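Local structure of ATP-dependent helicase FUN30 (Saccharomyces cerevisiae S288c, 5GN1) at residues 283-289 / 322-327; 231-235 / 260-266. The protein is a SNF2-family DNA helicase that remodels nucleosomes at the cost of ATP and promotes DNA end resection, represented here by the C-terminal part of its ATPase domain. One frame throughout, in Å; residues are numbered along the deposited sequence. Where two conformers were deposited one is given.

Both contacts sit in the helicase C-terminal region, their centres about 16 Å apart. Contact 2 is partly buried and lies at the ends of neighbouring strands 229-232 and 256-260; contact 1 is a surface contact joining the start of helix 285-292 to the chain that leaves helix 315-322. Contact 1 combines an asparagine amide bonded to backbone, a bridging water and packing of Phe283 and Pro285 on Ala323, whereas contact 2 combines one weak strand bond, a leucine-phenylalanine-alanine cluster and a carboxylate held by its own segment. The two meet through packing alone, where Thr261 CG2 lies 3.6 Å from Asp288 OD1, so helix 285-292 borders both.

Contact 1: residues 283-289 / 322-327; sequences FNPHDDR and LAKNKL
Asn284 and Lys326 cross at about a right angle, and the amide of Asn284 docks on backbone. Asn284 ND2 donates to Lys326 O at 3.2 Å, the oxygen lying close to the amide plane. With CG anti to the backbone N (chi1 -177°), the amide also swings toward the helix that follows: Asn284 is its N-cap, OD1 accepting from His286 N at 3.1 Å, and OD1 takes a weak bond from Lys326 N. The chains also pack tightly where Ala323 CB lies 3.3 Å from Phe283 O and Pro285 CD 3.4 Å from Lys324 C; Ala323 CA sits over one face of the Phe283 ring, a CH-pi contact. The contact thus ties the N-terminus of helix 285-292, in the second RecA-like lobe, to the chain leaving helix 315-322; Phe283 also touches Val347 of helix 345-359. An alanine at Asn284 is likely to leave His286 N without its cap and Lys326 O without its donor. Phe283 O takes a weak bond from Lys324 N and another from water 1, which also donates to Lys324 O. On the solvent side, by contrast, the exposed Arg289 and Asn325 meet without a bond: Arg289 NH1 and Asn325 ND2, both donors, are 3.1 Å apart.

Contact 2: residues 231-235 / 260-266; sequences RLDGS and STKAGGF
The start of helicase motif V, the Ser-Thr-Lys-Ala-Gly-Gly sequence of SNF2 proteins, here meets the Arg-Leu-Asp-Gly-Ser segment at the ends of two neighbouring parallel strands in the second RecA-like lobe. Strands 229-232 and 256-260 run out together: Ser260 N gives a weak bond to Leu232 O at 3.4 Å, and the backbone of Leu232 also pairs with Ile258. Beyond it the motif V chain coils into a 3-10 segment begun by the bond from Ala263 N to Ser260 O, which brings Ala263 and Phe266 round to face Leu232. Leu232 CG stands anti to the backbone N (chi1 -172°), carrying CD2 to the edge of the Phe266 ring, 3.7 Å from Phe266 CD2 and near the ring plane. The same methyl, Leu232 CD2, lies 4.1 Å from Ala263 CB. Ala263 CA, in turn, lies 3.5 Å above the plane of the Phe266 ring, over its centre, while Arg241 makes a cation-pi contact with this ring. The Phe266 edge continues past Asp233 O to Gly234 CA.

Asp233 turns its carboxylate back to its own segment. Arg231 grips it side-on, Arg231 NE at 2.8 Å and Arg231 NH2 at 3.0 Å from the single oxygen Asp233 OD2, both bonds nearly in the guanidinium plane; NH1 of Arg231 has salt-bridge partners in Asp216 and Glu219 of helix 212-224. The other oxygen, Asp233 OD1, accepts from Ser235 N, closing an Asx turn, and from Ser235 OG at 2.8 Å. These four bonds within the segment would hold the carboxylate of the buried Asp233 against rotation. The exposed Lys262 reaches across without pairing with Asp233: its chain bends at the last torsion (chi4 -79°), and Lys262 CE rests 3.4 Å from Gly234 CA.

Contact 1: residues 283-289 / 322-327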
loop_
_atom_site.group_PDB
_atom_site.type_symbol
_atom_site.label_atom_id
_atom_site.label_comp_id
_atom_site.label_asym_id
_atom_site.label_seq_id
_atom_site.Cartn_x
_atom_site.Cartn_y
_atom_site.Cartn_z
ATOM N N PHE A 283 9.577 -8.335 3.092
ATOM C CA PHE A 283 10.387 -9.494 2.728
ATOM C C PHE A 283 11.413 -9.827 3.802
ATOM O O PHE A 283 11.929 -10.947 3.811
ATOM C CB PHE A 283 11.091 -9.269 1.386
ATOM C CG PHE A 283 11.770 -10.508 0.837
ATOM C CD1 PHE A 283 11.031 -11.491 0.190
ATOM C CD2 PHE A 283 13.146 -10.679 0.954
ATOM C CE1 PHE A 283 11.651 -12.635 -0.322
ATOM C CE2 PHE A 283 13.771 -11.813 0.445
ATOM C CZ PHE A 283 13.020 -12.790 -0.194
ATOM N N ASN A 284 11.711 -8.889 4.706
ATOM C CA ASN A 284 12.541 -9.167 5.870
ATOM C C ASN A 284 11.650 -9.266 7.106
ATOM O O ASN A 284 11.124 -8.242 7.562
ATOM C CB ASN A 284 13.600 -8.083 6.061
ATOM C CG ASN A 284 14.549 -8.379 7.225
ATOM O OD1 ASN A 284 14.445 -9.422 7.879
ATOM N ND2 ASN A 284 15.479 -7.458 7.484
ATOM N N PRO A 285 11.444 -10.457 7.665
ATOM C CA PRO A 285 10.562 -10.583 8.839
ATOM C C PRO A 285 10.988 -9.752 10.035
ATOM O O PRO A 285 10.143 -9.462 10.889
ATOM C CB PRO A 285 10.620 -12.086 9.158
ATOM C CG PRO A 285 10.892 -12.730 7.816
ATOM C CD PRO A 285 11.776 -11.765 7.068
ATOM N N HIS A 286 12.263 -9.374 10.137
ATOM C CA HIS A 286 12.708 -8.550 11.257
ATOM C C HIS A 286 11.962 -7.221 11.304
ATOM O O HIS A 286 11.697 -6.687 12.391
ATOM C CB HIS A 286 14.216 -8.325 11.147
ATOM C CG HIS A 286 14.765 -7.367 12.153
ATOM N ND1 HIS A 286 14.997 -7.717 13.467
ATOM C CD2 HIS A 286 15.140 -6.071 12.037
ATOM C CE1 HIS A 286 15.486 -6.675 14.117
ATOM N NE2 HIS A 286 15.583 -5.663 13.273
ATOM N N ASP A 287 11.616 -6.676 10.135
ATOM C CA ASP A 287 10.887 -5.413 10.078
ATOM C C ASP A 287 9.489 -5.543 10.669
ATOM O O ASP A 287 9.044 -4.664 11.412
ATOM C CB ASP A 287 10.791 -4.925 8.634
ATOM C CG ASP A 287 12.145 -4.609 8.035
ATOM O OD1 ASP A 287 13.095 -4.362 8.809
ATOM O OD2 ASP A 287 12.246 -4.601 6.790
ATOM N N ASP A 288 8.782 -6.627 10.351
ATOM C CA ASP A 288 7.428 -6.799 10.870
ATOM C C ASP A 288 7.427 -7.198 12.340
ATOM O O ASP A 288 6.443 -6.935 13.045
ATOM C CB ASP A 288 6.664 -7.840 10.054
ATOM C CG ASP A 288 6.363 -7.369 8.639
ATOM O OD1 ASP A 288 6.441 -6.146 8.391
ATOM O OD2 ASP A 288 6.057 -8.229 7.775
ATOM N N ARG A 289 8.530 -7.764 12.809
ATOM C CA ARG A 289 8.670 -8.093 14.209
ATOM C C ARG A 289 8.928 -6.781 14.955
ATOM O O ARG A 289 8.349 -6.540 15.966
ATOM C CB ARG A 289 9.758 -9.131 14.454
ATOM C CG ARG A 289 9.339 -10.546 14.089
ATOM C CD ARG A 289 10.451 -11.595 14.110
ATOM N NE ARG A 289 10.114 -12.705 13.219
ATOM C CZ ARG A 289 10.856 -13.786 13.010
ATOM N NH1 ARG A 289 12.000 -13.949 13.633
ATOM N NH2 ARG A 289 10.448 -14.697 12.158
ATOM N N LEU A 322 9.094 -17.238 1.134
ATOM C CA LEU A 322 10.518 -17.055 0.877
ATOM C C LEU A 322 11.161 -15.960 1.709
ATOM O O LEU A 322 12.382 -15.783 1.625
ATOM C CB LEU A 322 10.741 -16.756 -0.604
ATOM C CG LEU A 322 10.499 -17.958 -1.517
ATOM C CD1 LEU A 322 10.116 -17.474 -2.891
ATOM C CD2 LEU A 322 11.743 -18.837 -1.573
ATOM N N ALA A 323 10.379 -15.218 2.495
ATOM C CA ALA A 323 10.930 -14.124 3.287
ATOM C C ALA A 323 12.030 -14.638 4.209
ATOM O O ALA A 323 11.916 -15.716 4.797
ATOM C CB ALA A 323 9.820 -13.446 4.101
ATOM N N LYS A 324 13.112 -13.892 4.288
ATOM C CA LYS A 324 14.185 -14.338 5.148
ATOM C C LYS A 324 14.628 -13.368 6.208
ATOM O O LYS A 324 15.052 -12.281 5.921
ATOM C CB LYS A 324 15.403 -14.659 4.297
ATOM C CG LYS A 324 15.255 -15.810 3.408
ATOM C CD LYS A 324 16.448 -16.082 2.578
ATOM C CE LYS A 324 16.281 -17.219 1.740
ATOM N NZ LYS A 324 17.389 -17.517 0.901
ATOM N N ASN A 325 14.675 -13.936 7.397
ATOM C CA ASN A 325 14.984 -13.189 8.615
ATOM C C ASN A 325 16.474 -12.847 8.668
ATOM O O ASN A 325 17.321 -13.743 8.599
ATOM C CB ASN A 325 14.568 -14.028 9.825
ATOM C CG ASN A 325 14.660 -13.271 11.133
ATOM O OD1 ASN A 325 14.595 -12.041 11.169
ATOM N ND2 ASN A 325 14.808 -14.009 12.222
ATOM N N LYS A 326 16.793 -11.554 8.796
ATOM C CA LYS A 326 18.159 -11.041 8.722
ATOM C C LYS A 326 18.246 -9.690 9.426
ATOM O O LYS A 326 17.239 -8.998 9.603
ATOM C CB LYS A 326 18.612 -10.885 7.263
ATOM C CG LYS A 326 18.316 -9.507 6.708
ATOM C CD LYS A 326 18.086 -9.507 5.227
ATOM C CE LYS A 326 19.337 -9.701 4.486
ATOM N NZ LYS A 326 19.175 -9.253 3.102
ATOM N N LEU A 327 19.461 -9.305 9.835
ATOM C CA LEU A 327 19.728 -7.949 10.303
ATOM C C LEU A 327 20.408 -7.133 9.209
ATOM O O LEU A 327 21.218 -7.655 8.439
ATOM C CB LEU A 327 20.602 -7.939 11.562
ATOM C CG LEU A 327 20.987 -6.528 12.058
ATOM C CD1 LEU A 327 19.761 -5.735 12.548
ATOM C CD2 LEU A 327 22.096 -6.536 13.115
HETATM O O HOH W 1 15.091 -10.767 3.503
#

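Contact 2: residues 231-235 / 260-266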
loop_
_atom_site.group_PDB
_atom_site.type_symbol
_atom_site.label_atom_id
_atom_site.label_comp_id
_atom_site.label_asym_id
_atom_site.label_seq_id
_atom_site.Cartn_x
_atom_site.Cartn_y
_atom_site.Cartn_z
ATOM N N ARG A 231 -1.807 9.110 12.580
ATOM C CA ARG A 231 -0.850 8.606 11.606
ATOM C C ARG A 231 0.553 9.101 11.917
ATOM O O ARG A 231 0.739 10.254 12.307
ATOM C CB ARG A 231 -1.252 9.030 10.187
ATOM C CG ARG A 231 -0.143 8.891 9.148
ATOM C CD ARG A 231 -0.700 9.097 7.754
ATOM N NE ARG A 231 0.311 8.913 6.717
ATOM C CZ ARG A 231 0.029 8.877 5.417
ATOM N NH1 ARG A 231 -1.229 9.009 5.020
ATOM N NH2 ARG A 231 0.996 8.725 4.521
ATOM N N LEU A 232 1.538 8.219 11.737
ATOM C CA LEU A 232 2.943 8.536 11.959
ATOM C C LEU A 232 3.759 7.723 10.971
ATOM O O LEU A 232 3.715 6.487 11.005
ATOM C CB LEU A 232 3.378 8.226 13.409
ATOM C CG LEU A 232 4.767 8.664 13.919
ATOM C CD1 LEU A 232 4.802 8.562 15.429
ATOM C CD2 LEU A 232 5.931 7.850 13.333
ATOM N N ASP A 233 4.515 8.399 10.109
ATOM C CA ASP A 233 5.321 7.701 9.115
ATOM C C ASP A 233 6.700 8.353 9.063
ATOM O O ASP A 233 7.057 9.176 9.911
ATOM C CB ASP A 233 4.596 7.677 7.755
ATOM C CG ASP A 233 4.212 9.065 7.240
ATOM O OD1 ASP A 233 4.974 10.025 7.436
ATOM O OD2 ASP A 233 3.130 9.203 6.632
ATOM N N GLY A 234 7.494 7.979 8.059
ATOM C CA GLY A 234 8.835 8.529 7.961
ATOM C C GLY A 234 8.889 10.001 7.612
ATOM O O GLY A 234 9.950 10.618 7.758
ATOM N N SER A 235 7.783 10.577 7.134
ATOM C CA SER A 235 7.752 12.009 6.869
ATOM C C SER A 235 7.393 12.836 8.103
ATOM O O SER A 235 7.654 14.040 8.115
ATOM C CB SER A 235 6.769 12.322 5.739
ATOM O OG SER A 235 5.453 12.476 6.227
ATOM N N SER A 260 3.932 3.677 9.063
ATOM C CA SER A 260 4.800 2.942 8.153
ATOM C C SER A 260 5.542 1.863 8.934
ATOM O O SER A 260 5.875 2.036 10.109
ATOM C CB SER A 260 5.797 3.869 7.454
ATOM O OG SER A 260 6.525 4.640 8.388
ATOM N N THR A 261 5.777 0.729 8.274
ATOM C CA THR A 261 6.497 -0.366 8.914
ATOM C C THR A 261 7.866 0.087 9.410
ATOM O O THR A 261 8.324 -0.373 10.460
ATOM C CB THR A 261 6.599 -1.529 7.938
ATOM O OG1 THR A 261 5.271 -1.945 7.612
ATOM C CG2 THR A 261 7.350 -2.699 8.536
ATOM N N LYS A 262 8.495 1.032 8.708
ATOM C CA LYS A 262 9.771 1.594 9.147
ATOM C C LYS A 262 9.651 2.328 10.483
ATOM O O LYS A 262 10.655 2.460 11.194
ATOM C CB LYS A 262 10.342 2.522 8.057
ATOM C CG LYS A 262 9.460 3.728 7.674
ATOM C CD LYS A 262 9.911 4.428 6.362
ATOM C CE LYS A 262 9.179 5.778 6.079
ATOM N NZ LYS A 262 7.771 5.800 5.493
ATOM N N ALA A 263 8.449 2.783 10.869
ATOM C CA ALA A 263 8.306 3.329 12.219
ATOM C C ALA A 263 8.586 2.277 13.279
ATOM O O ALA A 263 8.910 2.632 14.419
ATOM C CB ALA A 263 6.912 3.940 12.433
ATOM N N GLY A 264 8.489 0.990 12.929
ATOM C CA GLY A 264 8.953 -0.048 13.827
ATOM C C GLY A 264 10.367 0.184 14.316
ATOM O O GLY A 264 10.740 -0.287 15.395
ATOM N N GLY A 265 11.166 0.931 13.551
ATOM C CA GLY A 265 12.529 1.248 13.925
ATOM C C GLY A 265 12.756 2.545 14.670
ATOM O O GLY A 265 13.908 2.867 14.979
ATOM N N PHE A 266 11.708 3.314 14.971
ATOM C CA PHE A 266 11.860 4.623 15.602
ATOM C C PHE A 266 11.971 4.553 17.123
ATOM O O PHE A 266 12.051 5.602 17.764
ATOM C CB PHE A 266 10.685 5.554 15.241
ATOM C CG PHE A 266 10.542 5.843 13.761
ATOM C CD1 PHE A 266 11.512 5.447 12.850
ATOM C CD2 PHE A 266 9.433 6.534 13.287
ATOM C CE1 PHE A 266 11.373 5.715 11.492
ATOM C CE2 PHE A 266 9.282 6.813 11.925
ATOM C CZ PHE A 266 10.256 6.401 11.028
#